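Local coordinates for endo-beta-N-acetylglucosaminidase F1 (Bacteroides thetaiotaomicron VPI-5482, PDB 6TCV), which probably hydrolyses the bond between the two core N-acetylglucosamines of high-mannose N-glycans, as an endo-beta-N-acetylglucosaminidase from a human gut bacterium, at residues Leu281-Leu289 and Lys323-Met333; Val199-Asn207 and Val217-Leu226. The protein carries 2 engineered substitutions. One frame throughout, in Å; residues are numbered along the deposited sequence.

Contact 1 of 2, residues Leu281-Leu289 and Lys323-Met333. Engineered in segment 281-289: A287 (natural residue Asp), L289 (natural residue Glu). With NAG (2-acetamido-2-deoxy-beta-D-glucopyranose), chain B; NAG (2-acetamido-2-deoxy-beta-D-glucopyranose), chain C.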
# COMPACT_ATOMS: atom_id res chain seq x y z
N LEU A 281 7.88 1.10 7.71
CA LEU A 281 7.31 0.46 6.54
C LEU A 281 6.18 1.32 5.99
O LEU A 281 5.76 2.31 6.60
CB LEU A 281 6.81 -0.95 6.84
CG LEU A 281 7.83 -1.85 7.54
CD1 LEU A 281 7.20 -3.20 7.76
CD2 LEU A 281 9.09 -1.98 6.63
N ASP A 282 5.61 0.93 4.85
CA ASP A 282 4.67 1.78 4.13
C ASP A 282 3.24 1.30 4.14
O ASP A 282 2.40 1.91 3.48
CB ASP A 282 5.16 2.00 2.69
CG ASP A 282 6.47 2.68 2.66
OD1 ASP A 282 6.53 3.86 3.05
OD2 ASP A 282 7.49 2.04 2.26
N GLY A 283 2.93 0.22 4.87
CA GLY A 283 1.59 -0.30 5.00
C GLY A 283 1.59 -1.80 5.02
O GLY A 283 2.59 -2.43 5.36
N VAL A 284 0.44 -2.35 4.65
CA VAL A 284 0.13 -3.77 4.86
C VAL A 284 -0.59 -4.37 3.67
O VAL A 284 -1.30 -3.67 2.92
CB VAL A 284 -0.72 -3.93 6.15
CG1 VAL A 284 -2.11 -3.33 6.00
CG2 VAL A 284 -0.83 -5.38 6.61
N ASN A 285 -0.43 -5.67 3.47
CA ASN A 285 -1.33 -6.50 2.67
C ASN A 285 -1.98 -7.53 3.58
O ASN A 285 -1.27 -8.16 4.38
CB ASN A 285 -0.62 -7.24 1.55
CG ASN A 285 -1.56 -8.12 0.76
OD1 ASN A 285 -2.33 -7.61 -0.12
ND2 ASN A 285 -1.62 -9.33 1.07
N TYR A 286 -3.29 -7.69 3.47
CA TYR A 286 -4.02 -8.75 4.17
C TYR A 286 -4.44 -9.84 3.20
O TYR A 286 -5.14 -9.57 2.20
CB TYR A 286 -5.26 -8.13 4.83
CG TYR A 286 -4.96 -7.24 6.02
CD1 TYR A 286 -4.14 -7.63 7.04
CD2 TYR A 286 -5.56 -5.97 6.13
CE1 TYR A 286 -3.92 -6.83 8.15
CE2 TYR A 286 -5.35 -5.15 7.25
CZ TYR A 286 -4.53 -5.61 8.26
OH TYR A 286 -4.31 -4.84 9.38
N ALA A 287 -4.08 -11.08 3.55
CA ALA A 287 -4.41 -12.28 2.80
C ALA A 287 -5.08 -13.28 3.73
O ALA A 287 -4.44 -13.87 4.63
CB ALA A 287 -3.15 -12.83 2.15
N ASP A 288 -6.38 -13.46 3.53
CA ASP A 288 -7.21 -14.33 4.36
C ASP A 288 -7.15 -15.76 3.87
O ASP A 288 -8.02 -16.22 3.12
CB ASP A 288 -8.66 -13.85 4.41
CG ASP A 288 -9.56 -14.81 5.18
OD1 ASP A 288 -9.09 -15.42 6.18
OD2 ASP A 288 -10.74 -14.94 4.83
N LEU A 289 -6.07 -16.46 4.24
CA LEU A 289 -5.87 -17.88 3.97
C LEU A 289 -5.34 -18.57 5.21
O LEU A 289 -4.66 -17.96 6.02
CB LEU A 289 -4.87 -18.14 2.80
CG LEU A 289 -5.33 -17.67 1.44
CD1 LEU A 289 -4.95 -16.25 1.16
CD2 LEU A 289 -4.75 -18.54 0.34
N LYS A 323 -0.55 5.55 5.30
CA LYS A 323 0.06 4.34 4.77
C LYS A 323 -0.95 3.51 4.00
O LYS A 323 -2.16 3.74 4.08
CB LYS A 323 0.67 3.52 5.92
CG LYS A 323 1.79 4.27 6.63
CD LYS A 323 2.58 3.42 7.60
CE LYS A 323 3.73 4.15 8.25
NZ LYS A 323 3.23 4.97 9.34
N LEU A 324 -0.45 2.56 3.21
CA LEU A 324 -1.29 1.77 2.34
C LEU A 324 -1.97 0.63 3.08
O LEU A 324 -1.31 -0.13 3.81
CB LEU A 324 -0.47 1.20 1.18
CG LEU A 324 0.09 2.25 0.23
CD1 LEU A 324 1.05 1.58 -0.74
CD2 LEU A 324 -1.01 2.94 -0.56
N VAL A 325 -3.28 0.48 2.88
CA VAL A 325 -4.04 -0.69 3.32
C VAL A 325 -4.49 -1.41 2.08
O VAL A 325 -5.22 -0.85 1.25
CB VAL A 325 -5.20 -0.29 4.24
CG1 VAL A 325 -6.05 -1.50 4.64
CG2 VAL A 325 -4.66 0.42 5.47
N THR A 326 -3.99 -2.62 1.91
CA THR A 326 -4.20 -3.35 0.67
C THR A 326 -4.64 -4.76 1.00
O THR A 326 -4.34 -5.28 2.08
CB THR A 326 -2.94 -3.36 -0.23
OG1 THR A 326 -1.93 -4.24 0.29
CG2 THR A 326 -2.34 -1.98 -0.36
N VAL A 327 -5.33 -5.40 0.07
CA VAL A 327 -5.90 -6.72 0.27
C VAL A 327 -5.68 -7.61 -0.95
O VAL A 327 -5.69 -7.16 -2.09
CB VAL A 327 -7.37 -6.74 0.69
CG1 VAL A 327 -7.55 -5.99 1.98
CG2 VAL A 327 -8.22 -6.16 -0.39
N PHE A 328 -5.48 -8.89 -0.69
CA PHE A 328 -5.66 -9.96 -1.69
C PHE A 328 -7.11 -10.37 -1.71
O PHE A 328 -7.69 -10.63 -0.64
CB PHE A 328 -4.72 -11.09 -1.27
CG PHE A 328 -4.66 -12.26 -2.23
CD1 PHE A 328 -4.43 -12.11 -3.58
CD2 PHE A 328 -4.78 -13.56 -1.75
CE1 PHE A 328 -4.30 -13.22 -4.41
CE2 PHE A 328 -4.68 -14.68 -2.59
CZ PHE A 328 -4.43 -14.50 -3.92
N ASP A 329 -7.74 -10.35 -2.87
CA ASP A 329 -9.13 -10.74 -2.99
C ASP A 329 -9.30 -12.25 -3.03
O ASP A 329 -9.25 -12.89 -4.09
CB ASP A 329 -9.77 -10.08 -4.19
CG ASP A 329 -11.24 -10.36 -4.30
OD1 ASP A 329 -11.84 -10.93 -3.36
OD2 ASP A 329 -11.84 -10.05 -5.36
N TRP A 330 -9.38 -12.86 -1.86
CA TRP A 330 -9.48 -14.32 -1.71
C TRP A 330 -10.11 -14.55 -0.33
O TRP A 330 -9.92 -13.75 0.59
CB TRP A 330 -8.09 -14.99 -1.78
CG TRP A 330 -8.17 -16.44 -1.96
CD1 TRP A 330 -7.90 -17.43 -1.04
CD2 TRP A 330 -8.50 -17.12 -3.17
NE1 TRP A 330 -8.11 -18.67 -1.64
CE2 TRP A 330 -8.44 -18.51 -2.95
CE3 TRP A 330 -8.83 -16.67 -4.46
CZ2 TRP A 330 -8.72 -19.45 -3.96
CZ3 TRP A 330 -9.14 -17.60 -5.43
CH2 TRP A 330 -9.03 -18.95 -5.20
N GLY A 331 -10.78 -15.68 -0.14
CA GLY A 331 -11.41 -15.93 1.16
C GLY A 331 -12.47 -14.88 1.41
O GLY A 331 -13.17 -14.46 0.50
N GLN A 332 -12.51 -14.39 2.63
CA GLN A 332 -13.50 -13.42 3.06
C GLN A 332 -12.92 -12.02 3.19
O GLN A 332 -13.52 -11.18 3.86
CB GLN A 332 -14.09 -13.87 4.39
CG GLN A 332 -15.19 -14.91 4.28
CD GLN A 332 -14.79 -16.16 3.51
OE1 GLN A 332 -13.96 -16.95 3.96
NE2 GLN A 332 -15.41 -16.35 2.36
N MET A 333 -11.79 -11.74 2.55
CA MET A 333 -11.05 -10.52 2.83
C MET A 333 -11.64 -9.25 2.22
O MET A 333 -11.31 -8.15 2.68
CB MET A 333 -9.58 -10.64 2.38
CG MET A 333 -8.65 -9.66 3.08
SD MET A 333 -8.53 -10.02 4.86
CE MET A 333 -8.79 -8.37 5.57
C1 NAG B . -2.08 -18.30 -2.70
C2 NAG B . -1.37 -17.49 -1.63
C3 NAG B . -0.11 -18.15 -1.07
C4 NAG B . 0.25 -19.38 -1.89
C5 NAG B . 0.17 -19.01 -3.36
C6 NAG B . 0.66 -20.10 -4.30
C7 NAG B . -1.40 -15.04 -1.45
C8 NAG B . -1.08 -13.74 -2.17
N2 NAG B . -1.10 -16.15 -2.11
O3 NAG B . -0.32 -18.52 0.29
O4 NAG B . 1.61 -19.73 -1.56
O5 NAG B . -1.19 -18.75 -3.73
O6 NAG B . 0.44 -19.74 -5.62
O7 NAG B . -1.92 -15.07 -0.33
C1 NAG C . -5.46 -22.23 -3.30
C2 NAG C . -4.14 -22.70 -2.73
C3 NAG C . -3.45 -21.57 -1.98
C4 NAG C . -3.38 -20.35 -2.88
C5 NAG C . -4.79 -19.96 -3.27
C6 NAG C . -4.91 -18.67 -4.05
C7 NAG C . -4.25 -25.06 -2.10
C8 NAG C . -4.71 -26.04 -1.04
N2 NAG C . -4.37 -23.80 -1.80
O3 NAG C . -2.17 -22.04 -1.57
O4 NAG C . -2.74 -19.36 -2.06
O5 NAG C . -5.31 -21.04 -4.06
O6 NAG C . -4.05 -18.76 -5.20
O7 NAG C . -3.80 -25.43 -3.19
O HOH W 1 -7.33 -12.80 1.01
O HOH W 2 -12.27 -16.82 6.01
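Two engineered residues, A287 and L289, put methyl groups against F328 and W330 where the natural sequence has Asp and Glu. L289 approaches F328 in the ring plane, at the edge, with CD1 4.0 Å from CD2 of F328. CG of L289 also comes to 3.6 Å from CD1 of W330, and the two side chains cross at about a right angle. L289 CD2 lies 3.2 Å from O4 of the chain C NAG, the oxygen that links this sugar to C1 of the chain B NAG. Both aromatic rings serve as floors: the acetamido methyl C8 of the chain B sugar sits over the centre of F328, and C6 of the chain C sugar over W330. With CG anti to the backbone N (chi1 -175°), F328 is swung beneath that methyl.

Strands 283-287 and 324-329 run parallel, 20° apart. V284 O receives OG1 of T326 at 2.8 Å and, more weakly, N of the same residue; a torsion that sets OG1 between N and the carbonyl carbon (chi1 74°) makes this double grip possible, and Y171 is a further partner of the hydroxyl. G283 presses CA to 3.1 Å from L324 O, where a side chain would collide. On the other face, Y286 packs CB 3.6 Å from CE of M333, and its hydroxyl bonds T316 of helix 306-319. Past the strands, D288 OD2 uses its anti lone pair for N of Q332, at 2.9 Å, while one water joins D288 N to the carbonyls of F328 and W330.

Such pairing illustrates a beta-alpha-beta unit of a glycoside hydrolase family 18 barrel: segment 281-289 carries the counterpart of that family's DxxDxDxE signature, whose last Asp and Glu are replaced here, and the sugars lie at the strands' carboxyl ends.

Contact 2 of 2, residues Val199-Asn207 and Val217-Leu226. With MAN (alpha-D-mannopyranose), chain D; NAG (2-acetamido-2-deoxy-beta-D-glucopyranose), chain B; MAN (alpha-D-mannopyranose), chain E.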
# COMPACT_ATOMS: atom_id res chain seq x y z
N VAL A 199 6.14 -3.40 -2.93
CA VAL A 199 6.54 -4.77 -2.66
C VAL A 199 6.03 -5.21 -1.31
O VAL A 199 5.84 -4.38 -0.42
CB VAL A 199 8.06 -4.96 -2.77
CG1 VAL A 199 8.61 -4.46 -4.11
CG2 VAL A 199 8.79 -4.32 -1.62
N VAL A 200 5.72 -6.49 -1.20
CA VAL A 200 5.17 -7.09 0.01
C VAL A 200 6.13 -8.14 0.56
O VAL A 200 6.58 -9.03 -0.17
CB VAL A 200 3.80 -7.71 -0.26
CG1 VAL A 200 3.23 -8.34 1.01
CG2 VAL A 200 2.84 -6.70 -0.81
N LEU A 201 6.38 -8.06 1.86
CA LEU A 201 7.11 -9.10 2.59
C LEU A 201 6.14 -10.18 2.99
O LEU A 201 5.39 -10.03 3.97
CB LEU A 201 7.80 -8.49 3.80
CG LEU A 201 8.58 -7.21 3.51
CD1 LEU A 201 9.18 -6.67 4.82
CD2 LEU A 201 9.65 -7.37 2.44
N PHE A 202 6.09 -11.26 2.21
CA PHE A 202 5.06 -12.30 2.38
C PHE A 202 5.72 -13.46 3.13
O PHE A 202 6.59 -14.15 2.60
CB PHE A 202 4.56 -12.74 1.01
CG PHE A 202 3.34 -13.64 1.06
CD1 PHE A 202 2.08 -13.08 1.19
CD2 PHE A 202 3.45 -15.00 0.89
CE1 PHE A 202 0.97 -13.89 1.21
CE2 PHE A 202 2.36 -15.83 0.90
CZ PHE A 202 1.12 -15.28 1.03
N ALA A 203 5.32 -13.70 4.38
CA ALA A 203 4.32 -12.95 5.17
C ALA A 203 4.54 -13.15 6.64
O ALA A 203 4.87 -14.28 7.08
CB ALA A 203 2.89 -13.40 4.86
N ALA A 204 4.29 -12.09 7.42
CA ALA A 204 4.00 -12.25 8.84
C ALA A 204 2.63 -12.90 8.97
O ALA A 204 1.83 -12.93 8.05
CB ALA A 204 3.99 -10.88 9.54
N ASN A 205 2.34 -13.39 10.16
CA ASN A 205 1.11 -14.13 10.40
C ASN A 205 0.25 -13.49 11.48
O ASN A 205 0.73 -12.76 12.34
CB ASN A 205 1.43 -15.55 10.80
CG ASN A 205 2.18 -16.25 9.73
OD1 ASN A 205 3.32 -16.66 9.91
ND2 ASN A 205 1.55 -16.39 8.59
N ILE A 206 -1.05 -13.79 11.42
CA ILE A 206 -1.92 -13.64 12.59
C ILE A 206 -2.00 -15.00 13.27
O ILE A 206 -2.27 -16.02 12.62
CB ILE A 206 -3.30 -13.06 12.25
CG1 ILE A 206 -4.08 -12.83 13.53
CG2 ILE A 206 -4.08 -13.90 11.24
CD1 ILE A 206 -5.34 -11.98 13.36
N ASN A 207 -1.78 -15.01 14.59
CA ASN A 207 -1.87 -16.22 15.39
C ASN A 207 -2.42 -15.84 16.76
O ASN A 207 -2.43 -14.66 17.15
CB ASN A 207 -0.51 -16.87 15.57
CG ASN A 207 -0.12 -17.70 14.38
OD1 ASN A 207 0.74 -17.28 13.56
ND2 ASN A 207 -0.71 -18.87 14.26
N VAL A 217 0.39 -10.30 15.83
CA VAL A 217 1.28 -10.48 14.70
C VAL A 217 2.37 -11.43 15.17
O VAL A 217 3.05 -11.18 16.19
CB VAL A 217 1.88 -9.14 14.28
CG1 VAL A 217 2.91 -9.30 13.17
CG2 VAL A 217 0.80 -8.19 13.85
N GLN A 218 2.56 -12.52 14.44
CA GLN A 218 3.57 -13.51 14.73
C GLN A 218 4.48 -13.60 13.53
O GLN A 218 4.03 -13.94 12.42
CB GLN A 218 2.89 -14.86 15.03
CG GLN A 218 3.90 -15.98 15.34
CD GLN A 218 3.25 -17.33 15.63
OE1 GLN A 218 2.55 -17.47 16.63
NE2 GLN A 218 3.53 -18.32 14.81
N CYS A 219 5.76 -13.38 13.75
CA CYS A 219 6.74 -13.32 12.67
C CYS A 219 7.61 -14.56 12.77
O CYS A 219 8.24 -14.83 13.80
CB CYS A 219 7.62 -12.07 12.83
SG CYS A 219 6.69 -10.55 12.52
N ASN A 220 7.67 -15.32 11.69
CA ASN A 220 8.56 -16.46 11.61
C ASN A 220 10.00 -15.98 11.57
O ASN A 220 10.28 -14.77 11.45
CB ASN A 220 8.18 -17.40 10.45
CG ASN A 220 8.52 -16.83 9.10
OD1 ASN A 220 9.62 -16.32 8.87
ND2 ASN A 220 7.63 -17.05 8.14
N PRO A 221 10.97 -16.87 11.72
CA PRO A 221 12.35 -16.38 11.84
C PRO A 221 12.86 -15.63 10.63
O PRO A 221 13.70 -14.72 10.77
CB PRO A 221 13.18 -17.65 12.10
CG PRO A 221 12.20 -18.61 12.72
CD PRO A 221 10.88 -18.32 12.01
N ASN A 222 12.36 -15.90 9.43
CA ASN A 222 12.79 -15.18 8.26
C ASN A 222 12.22 -13.77 8.22
O ASN A 222 12.93 -12.79 7.89
CB ASN A 222 12.37 -15.97 7.04
CG ASN A 222 12.98 -17.34 7.00
OD1 ASN A 222 14.19 -17.52 7.18
ND2 ASN A 222 12.13 -18.34 6.91
N VAL A 223 10.92 -13.63 8.52
CA VAL A 223 10.32 -12.31 8.63
C VAL A 223 11.00 -11.50 9.73
O VAL A 223 11.35 -10.33 9.54
CB VAL A 223 8.80 -12.44 8.84
CG1 VAL A 223 8.16 -11.11 9.09
CG2 VAL A 223 8.14 -13.09 7.66
N GLN A 224 11.19 -12.12 10.88
CA GLN A 224 11.79 -11.40 12.00
C GLN A 224 13.19 -10.94 11.66
O GLN A 224 13.59 -9.84 12.04
CB GLN A 224 11.76 -12.28 13.24
CG GLN A 224 12.14 -11.49 14.54
CD GLN A 224 11.07 -10.44 14.83
OE1 GLN A 224 9.90 -10.76 14.94
NE2 GLN A 224 11.48 -9.18 15.01
N TYR A 225 13.96 -11.77 10.93
CA TYR A 225 15.32 -11.38 10.56
C TYR A 225 15.29 -10.13 9.68
O TYR A 225 16.10 -9.22 9.85
CB TYR A 225 15.99 -12.52 9.79
CG TYR A 225 17.45 -12.24 9.56
CD1 TYR A 225 17.87 -11.55 8.44
CD2 TYR A 225 18.42 -12.71 10.45
CE1 TYR A 225 19.18 -11.30 8.24
CE2 TYR A 225 19.75 -12.48 10.21
CZ TYR A 225 20.11 -11.77 9.12
OH TYR A 225 21.47 -11.52 8.92
N LEU A 226 14.36 -10.05 8.71
CA LEU A 226 14.28 -8.86 7.88
C LEU A 226 13.95 -7.63 8.70
O LEU A 226 14.55 -6.57 8.51
CB LEU A 226 13.22 -9.00 6.79
CG LEU A 226 13.50 -9.92 5.62
CD1 LEU A 226 12.29 -10.00 4.72
CD2 LEU A 226 14.71 -9.43 4.88
C1 MAN D . 4.60 -20.74 5.73
C2 MAN D . 5.09 -20.20 7.06
C3 MAN D . 4.41 -18.88 7.34
C4 MAN D . 4.59 -17.89 6.19
C5 MAN D . 4.17 -18.52 4.87
C6 MAN D . 4.57 -17.68 3.67
O2 MAN D . 6.53 -20.09 6.99
O3 MAN D . 4.97 -18.30 8.52
O4 MAN D . 3.73 -16.77 6.39
O5 MAN D . 4.85 -19.79 4.70
O6 MAN D . 4.21 -18.36 2.45
C1 NAG B . -2.08 -18.30 -2.70
C2 NAG B . -1.37 -17.49 -1.63
C3 NAG B . -0.11 -18.15 -1.07
C4 NAG B . 0.25 -19.38 -1.89
C5 NAG B . 0.17 -19.01 -3.36
C6 NAG B . 0.66 -20.10 -4.30
C7 NAG B . -1.40 -15.04 -1.45
C8 NAG B . -1.08 -13.74 -2.17
N2 NAG B . -1.10 -16.15 -2.11
O3 NAG B . -0.32 -18.52 0.29
O4 NAG B . 1.61 -19.73 -1.56
O5 NAG B . -1.19 -18.75 -3.73
O6 NAG B . 0.44 -19.74 -5.62
O7 NAG B . -1.92 -15.07 -0.33
C1 MAN E . 7.19 -20.53 8.17
C2 MAN E . 8.70 -20.37 7.99
C3 MAN E . 9.22 -21.39 6.98
C4 MAN E . 8.81 -22.79 7.39
C5 MAN E . 7.29 -22.82 7.49
C6 MAN E . 6.76 -24.15 7.96
O2 MAN E . 9.33 -20.52 9.27
O3 MAN E . 10.63 -21.25 6.90
O4 MAN E . 9.21 -23.74 6.40
O5 MAN E . 6.88 -21.87 8.49
O6 MAN E . 5.32 -24.16 7.89
O HOH W 3 5.67 -15.02 9.71
O HOH W 4 7.33 -15.84 5.17
O HOH W 5 4.84 -17.63 12.24
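L201 begins the contact by reaching helix 221-228, where its CD2 meets CD1 of L226 at 4.4 Å. The next ring, F202, turns instead to the glycan: with CG anti to the backbone N (chi1 -171°), it brings CZ to 3.3 Å from the acetamido oxygen O7 of the chain B NAG and CE2 near O6 of the chain D mannose, while F404 packs edge-to-face with it. With F202 cut back to alanine, the glycan is likely to lose the surface that these two sugar oxygens rest against, and F404 its edge-to-face partner.

A cis peptide leads into A203. A203 O accepts from O4 of the chain D mannose at 2.8 Å and lies close to a water that N205 OD1 and N220 N also share; CG2 of V223 brushes it. A204 then inserts its methyl among V217 CG1, C219 SG and V223 CG1, an apolar patch between strand and helix. At N205 the backbone forms a hydrogen-bonded antiparallel pair with Q218, N to O at 2.9 Å and O to N at 2.8 Å. N205 OD1 accepts from O3 of the chain D mannose at 2.7 Å, and ND2 donates to its O4 and to L249 O. N220 shares that mannose O3, its ND2 pointing almost straight at it (3.0 Å, 172°), while its OD1 caps the helix by accepting from V223 N and, weakly, N222 N. Finally, the amide of N207 stacks on that of Q218, the planes 11° apart; OD1 of N207 is held by ND2 of N251.

Two asparagines and one main-chain carbonyl thus read neighbouring hydroxyls of a single mannose. The cap fixes the rotation of the N220 amide, with OD1 committed to the helix and ND2 left facing the sugar, which is consistent with recognition of the mannose branch through directed hydrogen bonds.

In the fold
Both segments of contact 2 precede those of contact 1 in the sequence, and the centres of the two contacts lie 14 Å apart. Both belong to one curled, largely parallel sheet: strand 243-249 stands between strand 198-209 of contact 2 and strand 283-287 of contact 1, and strand 324-329 follows next. Side chains nevertheless meet directly, V200 CG1 lying 4.0 Å from N285 CB. Contact 1 is a crossover unit of the barrel, contact 2 a hairpin that leaves it and runs into a helix. The chain B NAG touches both; from there contact 1 extends to the chain C NAG and contact 2 to the mannoses of chains D and E, consistent with one substrate lying across both.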